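Local coordinates for protein N2152 (Neocallimastix frontalis, PDB 5U22) that probably hydrolyses rare arabinosyl linkages of plant polysaccharides as a family 39 glycoside hydrolase built from a TIM barrel and a beta sandwich, at residues Glu147-Trp152 against Phe185-Glu190; Lys179-Ser184 against Ile209-Glu214; Asn245-Glu250 against Ala262-Arg267. One frame throughout, in Å; residues are numbered along the deposited sequence.

Contact 1 (Glu147-Trp152 against Phe185-Glu190); sequences EPDVTW and FSWYEE. With EDO (1,2-ethanediol), chain D.
D149 rotates CG into the gap between its own N and carbonyl carbon (chi1 43°), which lays its carboxylate against the backbone of S186 and W187. E147 places CG beside its own N (chi1 -56°) and then runs on extended, bringing CD to 3.3 Å from S186 CB. Small and short, serine lets the glutamate lie close. The bond from S186 N to D149 OD1, 2.8 Å and nearly straight, uses the syn lone pair; OD2 takes a weak one from W187 N at 3.4 Å. The same OD2 sits over one face of the W187 indole, offset toward its rim, while its salt bridge goes to K192 of helix 190-202. Alongside this polar grip V150 CG2 meets W187 CZ3 at 3.9 Å. P148, a residue suited to a first helical turn because no N-H is needed there, crosses F185 at about a right angle, CG to CD1 4.0 Å. E147 belongs to an Asn-Glu-Pro sequence after strand 139-143, consistent with the acid/base position of clan GH-A glycosidases. Its OE2 bonds H213 and its OE1 a hydroxyl of bound BTB, which implies a side chain held by one oxygen while the other faces a probable sugar-binding site.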
loop_
_atom_site.group_PDB
_atom_site.type_symbol
_atom_site.label_atom_id
_atom_site.label_comp_id
_atom_site.label_asym_id
_atom_site.label_seq_id
_atom_site.Cartn_x
_atom_site.Cartn_y
_atom_site.Cartn_z
ATOM N N GLU A 147 8.820 11.686 -7.040
ATOM C CA GLU A 147 10.200 11.267 -7.267
ATOM C C GLU A 147 11.109 12.436 -7.671
ATOM O O GLU A 147 11.724 12.406 -8.746
ATOM C CB GLU A 147 10.258 10.147 -8.294
ATOM C CG GLU A 147 9.387 8.962 -7.855
ATOM C CD GLU A 147 9.699 7.659 -8.563
ATOM O OE1 GLU A 147 10.226 7.688 -9.703
ATOM O OE2 GLU A 147 9.409 6.593 -7.963
ATOM N N PRO A 148 11.233 13.451 -6.822
ATOM C CA PRO A 148 12.145 14.553 -7.150
ATOM C C PRO A 148 13.577 14.091 -7.303
ATOM O O PRO A 148 14.345 14.719 -8.050
ATOM C CB PRO A 148 11.974 15.501 -5.959
ATOM C CG PRO A 148 11.574 14.577 -4.813
ATOM C CD PRO A 148 10.665 13.580 -5.467
ATOM N N ASP A 149 13.952 12.994 -6.627
ATOM C CA ASP A 149 15.291 12.433 -6.749
ATOM C C ASP A 149 15.534 11.822 -8.120
ATOM O O ASP A 149 16.680 11.480 -8.436
ATOM C CB ASP A 149 15.569 11.403 -5.626
ATOM C CG ASP A 149 14.396 10.456 -5.344
ATOM O OD1 ASP A 149 13.298 10.630 -5.906
ATOM O OD2 ASP A 149 14.591 9.527 -4.520
ATOM N N VAL A 150 14.491 11.706 -8.938
ATOM C CA VAL A 150 14.602 11.260 -10.314
ATOM C C VAL A 150 14.276 12.382 -11.294
ATOM O O VAL A 150 14.916 12.497 -12.342
ATOM C CB VAL A 150 13.690 10.036 -10.561
ATOM C CG1 VAL A 150 13.679 9.642 -12.038
ATOM C CG2 VAL A 150 14.137 8.868 -9.722
ATOM N N THR A 151 13.309 13.246 -10.957
ATOM C CA THR A 151 12.706 14.127 -11.952
ATOM C C THR A 151 12.965 15.613 -11.759
ATOM O O THR A 151 12.729 16.374 -12.699
ATOM C CB THR A 151 11.185 13.927 -12.005
ATOM O OG1 THR A 151 10.606 14.225 -10.720
ATOM C CG2 THR A 151 10.870 12.514 -12.407
ATOM N N TRP A 152 13.422 16.062 -10.590
ATOM C CA TRP A 152 13.688 17.485 -10.442
ATOM C C TRP A 152 15.064 17.832 -11.003
ATOM O O TRP A 152 16.042 17.120 -10.766
ATOM C CB TRP A 152 13.587 17.936 -8.982
ATOM C CG TRP A 152 13.564 19.436 -8.970
ATOM C CD1 TRP A 152 14.626 20.273 -8.775
ATOM C CD2 TRP A 152 12.451 20.268 -9.307
ATOM N NE1 TRP A 152 14.226 21.582 -8.919
ATOM C CE2 TRP A 152 12.895 21.607 -9.245
ATOM C CE3 TRP A 152 11.111 20.012 -9.633
ATOM C CZ2 TRP A 152 12.049 22.684 -9.483
ATOM C CZ3 TRP A 152 10.271 21.085 -9.877
ATOM C CH2 TRP A 152 10.743 22.404 -9.809
ATOM N N PHE A 185 9.933 10.608 -2.554
ATOM C CA PHE A 185 11.194 10.097 -3.081
ATOM C C PHE A 185 10.989 8.768 -3.799
ATOM O O PHE A 185 10.191 7.926 -3.373
ATOM C CB PHE A 185 12.207 9.847 -1.964
ATOM C CG PHE A 185 12.644 11.064 -1.208
ATOM C CD1 PHE A 185 13.015 12.219 -1.854
ATOM C CD2 PHE A 185 12.748 11.012 0.180
ATOM C CE1 PHE A 185 13.453 13.318 -1.132
ATOM C CE2 PHE A 185 13.178 12.112 0.908
ATOM C CZ PHE A 185 13.536 13.264 0.246
ATOM N N SER A 186 11.770 8.555 -4.865
ATOM C CA SER A 186 11.733 7.265 -5.550
ATOM C C SER A 186 12.270 6.142 -4.669
ATOM O O SER A 186 11.797 4.998 -4.748
ATOM C CB SER A 186 12.530 7.329 -6.841
ATOM O OG SER A 186 12.478 6.077 -7.483
ATOM N N TRP A 187 13.281 6.430 -3.861
ATOM C CA TRP A 187 13.790 5.455 -2.912
ATOM C C TRP A 187 14.187 6.173 -1.635
ATOM O O TRP A 187 14.514 7.364 -1.643
ATOM C CB TRP A 187 14.980 4.658 -3.476
ATOM C CG TRP A 187 16.206 5.493 -3.713
ATOM C CD1 TRP A 187 17.233 5.722 -2.834
ATOM C CD2 TRP A 187 16.529 6.214 -4.903
ATOM N NE1 TRP A 187 18.174 6.551 -3.410
ATOM C CE2 TRP A 187 17.768 6.860 -4.681
ATOM C CE3 TRP A 187 15.894 6.375 -6.140
ATOM C CZ2 TRP A 187 18.378 7.656 -5.650
ATOM C CZ3 TRP A 187 16.501 7.169 -7.105
ATOM C CH2 TRP A 187 17.731 7.800 -6.853
ATOM N N TYR A 188 14.148 5.436 -0.531
ATOM C CA TYR A 188 14.508 6.009 0.756
ATOM C C TYR A 188 16.025 6.017 0.926
ATOM O O TYR A 188 16.702 5.026 0.630
ATOM C CB TYR A 188 13.853 5.223 1.893
ATOM C CG TYR A 188 14.082 5.879 3.230
ATOM C CD1 TYR A 188 13.156 6.778 3.748
ATOM C CD2 TYR A 188 15.239 5.629 3.956
ATOM C CE1 TYR A 188 13.379 7.404 4.977
ATOM C CE2 TYR A 188 15.473 6.241 5.171
ATOM C CZ TYR A 188 14.538 7.128 5.677
ATOM O OH TYR A 188 14.779 7.734 6.886
ATOM N N GLU A 189 16.557 7.135 1.413
ATOM C CA GLU A 189 17.936 7.186 1.885
ATOM C C GLU A 189 17.990 8.181 3.038
ATOM O O GLU A 189 17.327 9.216 2.995
ATOM C CB GLU A 189 18.902 7.567 0.753
ATOM C CG GLU A 189 20.362 7.375 1.092
ATOM C CD GLU A 189 20.940 8.556 1.840
ATOM O OE1 GLU A 189 20.602 9.705 1.469
ATOM O OE2 GLU A 189 21.719 8.336 2.804
ATOM N N GLU A 190 18.760 7.855 4.076
ATOM C CA GLU A 190 18.624 8.590 5.332
ATOM C C GLU A 190 19.096 10.036 5.213
ATOM O O GLU A 190 18.441 10.947 5.737
ATOM C CB GLU A 190 19.373 7.865 6.439
ATOM C CG GLU A 190 19.261 8.535 7.784
ATOM C CD GLU A 190 19.797 7.661 8.881
ATOM O OE1 GLU A 190 19.096 6.698 9.269
ATOM O OE2 GLU A 190 20.937 7.906 9.320
HETATM C C1 EDO D . 18.411 4.237 5.808
HETATM O O1 EDO D . 18.142 3.001 6.400
HETATM C C2 EDO D . 19.068 3.978 4.474
HETATM O O2 EDO D . 19.717 5.185 4.095
#

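Contact 2 (Lys179-Ser184 against Ile209-Glu214); sequences KIIGPS and IIAWHE
I181 and I209 lie in register on strands 180-184 and 209-212, parallel neighbours in a TIM barrel joined through helix 190-202 as a beta-alpha-beta crossover. Backbone bonds hold them first. I209 N gives to I180 O, and G182 N to I209 O at 3.2 Å. Further on, A211 N reaches G182 O at 2.8 Å and S184 N reaches A211 O at 2.9 Å. The peptide before P183 is cis; proline suits it, and its missing N-H costs this pairing nothing, because G182 and S184 are the donors. CA-H...O contacts fill in, with I181 CA 3.4 Å from I209 O.

Apolar contacts cover both faces. On the inner one I181 and I209 run side by side, pointing the same way, and I181 CG2 meets A211 CB at 3.6 Å; alanine is small enough to leave room for the branched isoleucine beside it. On the outer face I210 carries CG1 anti to its N (chi1 -164°), and CD1 comes to 3.8 Å from P183 CD, near Y228 of helix 221-235.

Polar side chains gather at the C-terminal end, where S184 OG bonds E143 and H213, a partner of E147, adds a weak bond from NE2 to N245 OD1. There S184 O stands over one face of the H213 imidazole, displaced toward its rim, 3.9 Å from CE1.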
loop_
_atom_site.group_PDB
_atom_site.type_symbol
_atom_site.label_atom_id
_atom_site.label_comp_id
_atom_site.label_asym_id
_atom_site.label_seq_id
_atom_site.Cartn_x
_atom_site.Cartn_y
_atom_site.Cartn_z
ATOM N N LYS A 179 -4.734 17.812 3.476
ATOM C CA LYS A 179 -3.401 17.333 3.808
ATOM C C LYS A 179 -2.437 17.590 2.658
ATOM O O LYS A 179 -2.820 17.572 1.485
ATOM C CB LYS A 179 -3.431 15.842 4.112
ATOM C CG LYS A 179 -4.396 15.466 5.226
ATOM C CD LYS A 179 -3.765 15.723 6.575
ATOM C CE LYS A 179 -4.633 15.190 7.705
ATOM N NZ LYS A 179 -5.881 15.969 7.833
ATOM N N ILE A 180 -1.173 17.819 3.008
ATOM C CA ILE A 180 -0.089 17.960 2.039
ATOM C C ILE A 180 0.843 16.763 2.182
ATOM O O ILE A 180 1.281 16.430 3.292
ATOM C CB ILE A 180 0.663 19.285 2.227
ATOM C CG1 ILE A 180 -0.278 20.461 1.936
ATOM C CG2 ILE A 180 1.858 19.346 1.284
ATOM C CD1 ILE A 180 0.346 21.842 2.224
ATOM N N ILE A 181 1.163 16.125 1.056
ATOM C CA ILE A 181 1.833 14.829 1.026
ATOM C C ILE A 181 3.158 14.965 0.292
ATOM O O ILE A 181 3.207 15.534 -0.802
ATOM C CB ILE A 181 0.962 13.772 0.324
ATOM C CG1 ILE A 181 -0.360 13.570 1.056
ATOM C CG2 ILE A 181 1.715 12.438 0.190
ATOM C CD1 ILE A 181 -1.367 12.773 0.230
ATOM N N GLY A 182 4.220 14.409 0.866
ATOM C CA GLY A 182 5.487 14.336 0.154
ATOM C C GLY A 182 6.602 13.893 1.072
ATOM O O GLY A 182 6.349 13.538 2.220
ATOM N N PRO A 183 7.850 13.936 0.593
ATOM C CA PRO A 183 8.304 14.480 -0.691
ATOM C C PRO A 183 8.285 13.483 -1.845
ATOM O O PRO A 183 8.712 13.854 -2.929
ATOM C CB PRO A 183 9.735 14.901 -0.380
ATOM C CG PRO A 183 10.196 13.863 0.590
ATOM C CD PRO A 183 8.981 13.471 1.416
ATOM N N SER A 184 7.825 12.250 -1.607
ATOM C CA SER A 184 7.578 11.263 -2.667
ATOM C C SER A 184 8.865 10.769 -3.336
ATOM O O SER A 184 8.880 10.498 -4.539
ATOM C CB SER A 184 6.610 11.817 -3.719
ATOM O OG SER A 184 5.478 12.406 -3.089
ATOM N N ILE A 209 1.583 14.251 5.697
ATOM C CA ILE A 209 1.759 12.821 5.482
ATOM C C ILE A 209 3.075 12.650 4.733
ATOM O O ILE A 209 3.250 13.219 3.645
ATOM C CB ILE A 209 0.594 12.210 4.678
ATOM C CG1 ILE A 209 -0.760 12.613 5.280
ATOM C CG2 ILE A 209 0.724 10.689 4.625
ATOM C CD1 ILE A 209 -1.968 12.249 4.406
ATOM N N ILE A 210 4.005 11.891 5.320
ATOM C CA ILE A 210 5.315 11.668 4.715
ATOM C C ILE A 210 5.187 10.568 3.671
ATOM O O ILE A 210 4.494 9.569 3.880
ATOM C CB ILE A 210 6.358 11.316 5.794
ATOM C CG1 ILE A 210 7.788 11.461 5.261
ATOM C CG2 ILE A 210 6.135 9.907 6.350
ATOM C CD1 ILE A 210 8.217 12.924 5.099
ATOM N N ALA A 211 5.841 10.751 2.526
ATOM C CA ALA A 211 5.672 9.840 1.407
ATOM C C ALA A 211 7.018 9.495 0.793
ATOM O O ALA A 211 7.850 10.378 0.562
ATOM C CB ALA A 211 4.781 10.464 0.315
ATOM N N TRP A 212 7.213 8.209 0.512
ATOM C CA TRP A 212 8.273 7.774 -0.387
ATOM C C TRP A 212 7.851 6.454 -1.010
ATOM O O TRP A 212 6.801 5.895 -0.673
ATOM C CB TRP A 212 9.622 7.643 0.327
ATOM C CG TRP A 212 9.769 6.553 1.354
ATOM C CD1 TRP A 212 10.196 5.261 1.137
ATOM C CD2 TRP A 212 9.561 6.675 2.770
ATOM N NE1 TRP A 212 10.241 4.579 2.336
ATOM C CE2 TRP A 212 9.861 5.420 3.349
ATOM C CE3 TRP A 212 9.143 7.724 3.602
ATOM C CZ2 TRP A 212 9.747 5.180 4.729
ATOM C CZ3 TRP A 212 9.045 7.495 4.971
ATOM C CH2 TRP A 212 9.347 6.227 5.523
ATOM N N HIS A 213 8.684 5.957 -1.918
ATOM C CA HIS A 213 8.391 4.754 -2.680
ATOM C C HIS A 213 9.310 3.622 -2.253
ATOM O O HIS A 213 10.450 3.847 -1.839
ATOM C CB HIS A 213 8.541 5.028 -4.169
ATOM C CG HIS A 213 7.604 6.078 -4.666
ATOM N ND1 HIS A 213 7.740 6.685 -5.897
ATOM C CD2 HIS A 213 6.511 6.635 -4.088
ATOM C CE1 HIS A 213 6.770 7.568 -6.052
ATOM N NE2 HIS A 213 6.015 7.564 -4.967
ATOM N N GLU A 214 8.799 2.394 -2.350
ATOM C CA GLU A 214 9.576 1.187 -2.043
ATOM C C GLU A 214 9.467 0.264 -3.254
ATOM O O GLU A 214 8.686 -0.694 -3.280
ATOM C CB GLU A 214 9.101 0.510 -0.746
ATOM C CG GLU A 214 9.352 1.335 0.533
ATOM C CD GLU A 214 10.823 1.365 0.961
ATOM O OE1 GLU A 214 11.711 0.933 0.179
ATOM O OE2 GLU A 214 11.080 1.820 2.101
#

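Contact 3 (Asn245-Glu250 against Ala262-Arg267); sequences NEYCDE and ARFIGR
Y247 and F264 slide past one another in opposite directions, with ring planes 33° apart and centroids separated by 5.1 Å. This is an oblique aromatic pair in which Y247 CD2 stands over one face of F264, 3.5 Å from CG and offset toward the rim. Y247 gets there by holding its ring between its own N and carbonyl carbon (chi1 68°), directed from the strand end at the helix. Tyrosine suits the place because its ring packs against phenylalanine while its hydroxyl goes further, bonding A40 O and Y306 OH. The far end of the F264 ring reaches the next stretch of backbone: CZ is 3.4 Å from C248 O and CE2 3.6 Å from D249 N. A flat, wholly apolar side chain can fit so closely there.

Beside the rings D249 and R263 cross at a slant, their carboxylate and guanidinium planes 21° apart. R263 NH2 forms a salt bridge with D249 OD1 at 2.9 Å; the oxygen lies near the guanidinium plane, whereas the nitrogen comes to it on the anti side, tilted out of the carboxylate plane. A water backs this pair, donating to D249 OD1 at 2.7 Å and accepting from R263 NH1 at 2.9 Å. Arginine has enough N-H groups to serve K327 O and S260 OG as well.

The whole fastens helix 258-270 to the end of strand 242-247, part of a beta-alpha-beta unit of the TIM barrel. E246, just before Y247, bonds BTB and R68 and lies at the end of that strand, consistent with the nucleophile position of clan GH-A enzymes.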
loop_
_atom_site.group_PDB
_atom_site.type_symbol
_atom_site.label_atom_id
_atom_site.label_comp_id
_atom_site.label_asym_id
_atom_site.label_seq_id
_atom_site.Cartn_x
_atom_site.Cartn_y
_atom_site.Cartn_z
ATOM N N ASN A 245 3.442 5.275 -1.319
ATOM C CA ASN A 245 2.384 5.316 -2.314
ATOM C C ASN A 245 2.818 4.786 -3.669
ATOM O O ASN A 245 2.082 4.949 -4.646
ATOM C CB ASN A 245 1.760 6.725 -2.417
ATOM C CG ASN A 245 2.759 7.824 -2.724
ATOM O OD1 ASN A 245 3.854 7.573 -3.232
ATOM N ND2 ASN A 245 2.367 9.065 -2.443
ATOM N N GLU A 246 3.972 4.116 -3.731
ATOM C CA GLU A 246 4.291 3.141 -4.776
ATOM C C GLU A 246 5.126 2.045 -4.138
ATOM O O GLU A 246 6.141 2.349 -3.508
ATOM C CB GLU A 246 5.072 3.765 -5.942
ATOM C CG GLU A 246 4.283 4.845 -6.721
ATOM C CD GLU A 246 5.034 5.326 -7.941
ATOM O OE1 GLU A 246 5.784 4.510 -8.504
ATOM O OE2 GLU A 246 4.883 6.511 -8.324
ATOM N N TYR A 247 4.719 0.782 -4.293
ATOM C CA TYR A 247 5.550 -0.309 -3.788
ATOM C C TYR A 247 5.495 -1.521 -4.704
ATOM O O TYR A 247 4.441 -1.851 -5.252
ATOM C CB TYR A 247 5.159 -0.734 -2.356
ATOM C CG TYR A 247 3.808 -1.410 -2.147
ATOM C CD1 TYR A 247 2.704 -0.682 -1.709
ATOM C CD2 TYR A 247 3.661 -2.786 -2.298
ATOM C CE1 TYR A 247 1.480 -1.297 -1.481
ATOM C CE2 TYR A 247 2.445 -3.406 -2.083
ATOM C CZ TYR A 247 1.363 -2.666 -1.668
ATOM O OH TYR A 247 0.159 -3.287 -1.442
ATOM N N CYS A 248 6.635 -2.199 -4.832
ATOM C CA CYS A 248 6.760 -3.370 -5.697
ATOM C C CYS A 248 8.090 -4.036 -5.407
ATOM O O CYS A 248 9.046 -3.372 -5.006
ATOM C CB CYS A 248 6.693 -2.968 -7.176
ATOM S SG CYS A 248 6.570 -4.329 -8.368
ATOM N N ASP A 249 8.136 -5.352 -5.601
ATOM C CA ASP A 249 9.411 -6.053 -5.639
ATOM C C ASP A 249 10.330 -5.407 -6.670
ATOM O O ASP A 249 9.869 -4.791 -7.636
ATOM C CB ASP A 249 9.189 -7.527 -5.998
ATOM C CG ASP A 249 10.457 -8.338 -5.887
ATOM O OD1 ASP A 249 10.807 -8.710 -4.752
ATOM O OD2 ASP A 249 11.123 -8.575 -6.917
ATOM N N GLU A 250 11.646 -5.558 -6.469
ATOM C CA GLU A 250 12.608 -5.035 -7.439
ATOM C C GLU A 250 12.321 -5.530 -8.852
ATOM O O GLU A 250 12.536 -4.793 -9.825
ATOM C CB GLU A 250 14.040 -5.407 -7.024
ATOM C CG GLU A 250 14.338 -6.922 -6.951
ATOM C CD GLU A 250 15.453 -7.252 -5.960
ATOM O OE1 GLU A 250 15.262 -6.995 -4.754
ATOM O OE2 GLU A 250 16.523 -7.755 -6.383
ATOM N N ALA A 262 2.603 -10.300 0.014
ATOM C CA ALA A 262 2.436 -10.653 1.422
ATOM C C ALA A 262 3.483 -9.984 2.303
ATOM O O ALA A 262 3.199 -9.630 3.450
ATOM C CB ALA A 262 2.517 -12.168 1.595
ATOM N N ARG A 263 4.699 -9.810 1.788
ATOM C CA ARG A 263 5.770 -9.252 2.606
ATOM C C ARG A 263 5.584 -7.758 2.822
ATOM O O ARG A 263 5.837 -7.250 3.919
ATOM C CB ARG A 263 7.121 -9.527 1.954
ATOM C CG ARG A 263 7.363 -10.986 1.611
ATOM C CD ARG A 263 8.554 -11.119 0.631
ATOM N NE ARG A 263 8.363 -10.363 -0.612
ATOM C CZ ARG A 263 9.297 -10.237 -1.545
ATOM N NH1 ARG A 263 10.481 -10.823 -1.372
ATOM N NH2 ARG A 263 9.050 -9.527 -2.652
ATOM N N PHE A 264 5.162 -7.033 1.784
ATOM C CA PHE A 264 4.877 -5.609 1.949
ATOM C C PHE A 264 3.715 -5.404 2.907
ATOM O O PHE A 264 3.756 -4.543 3.796
ATOM C CB PHE A 264 4.552 -4.976 0.597
ATOM C CG PHE A 264 5.741 -4.841 -0.331
ATOM C CD1 PHE A 264 6.602 -3.760 -0.220
ATOM C CD2 PHE A 264 5.985 -5.785 -1.315
ATOM C CE1 PHE A 264 7.687 -3.619 -1.065
ATOM C CE2 PHE A 264 7.079 -5.657 -2.175
ATOM C CZ PHE A 264 7.932 -4.572 -2.050
ATOM N N ILE A 265 2.661 -6.192 2.728
ATOM C CA ILE A 265 1.515 -6.111 3.623
ATOM C C ILE A 265 1.949 -6.368 5.062
ATOM O O ILE A 265 1.645 -5.584 5.969
ATOM C CB ILE A 265 0.424 -7.097 3.171
ATOM C CG1 ILE A 265 -0.226 -6.614 1.870
ATOM C CG2 ILE A 265 -0.605 -7.299 4.274
ATOM C CD1 ILE A 265 -1.055 -7.676 1.157
ATOM N N GLY A 266 2.671 -7.464 5.292
ATOM C CA GLY A 266 3.100 -7.771 6.647
ATOM C C GLY A 266 3.928 -6.662 7.269
ATOM O O GLY A 266 3.698 -6.271 8.418
ATOM N N ARG A 267 4.877 -6.112 6.506
ATOM C CA ARG A 267 5.789 -5.127 7.082
ATOM C C ARG A 267 5.123 -3.765 7.229
ATOM O O ARG A 267 5.312 -3.097 8.249
ATOM C CB ARG A 267 7.071 -5.057 6.242
ATOM C CG ARG A 267 7.882 -6.347 6.347
ATOM C CD ARG A 267 8.912 -6.533 5.238
ATOM N NE ARG A 267 9.281 -7.944 5.119
ATOM C CZ ARG A 267 10.262 -8.409 4.351
ATOM N NH1 ARG A 267 11.000 -7.569 3.629
ATOM N NH2 ARG A 267 10.503 -9.719 4.305
HETATM O O HOH W 1 11.957 -11.037 -3.859
#

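The contacts gather around the C-terminal ends of the barrel strands. Contacts 1 and 2 have centres about 11 Å apart and interleave along the chain: residues 179-184 of contact 2 run into 185-190 of contact 1, and E147 N bonds S184 O. Contact 3 comes later, its centre about 16 Å from contact 2's and 18 Å from contact 1's. It shares the parallel sheet with contact 2, since strands 209-212 and 242-247 are neighbours, and E214 N bonds E246 O while E214 O accepts from C248 N. E147 and E246, both bonded to BTB, thus come from contacts 1 and 3, with H213 beside them, consistent with an active site assembled at the ends of several barrel strands.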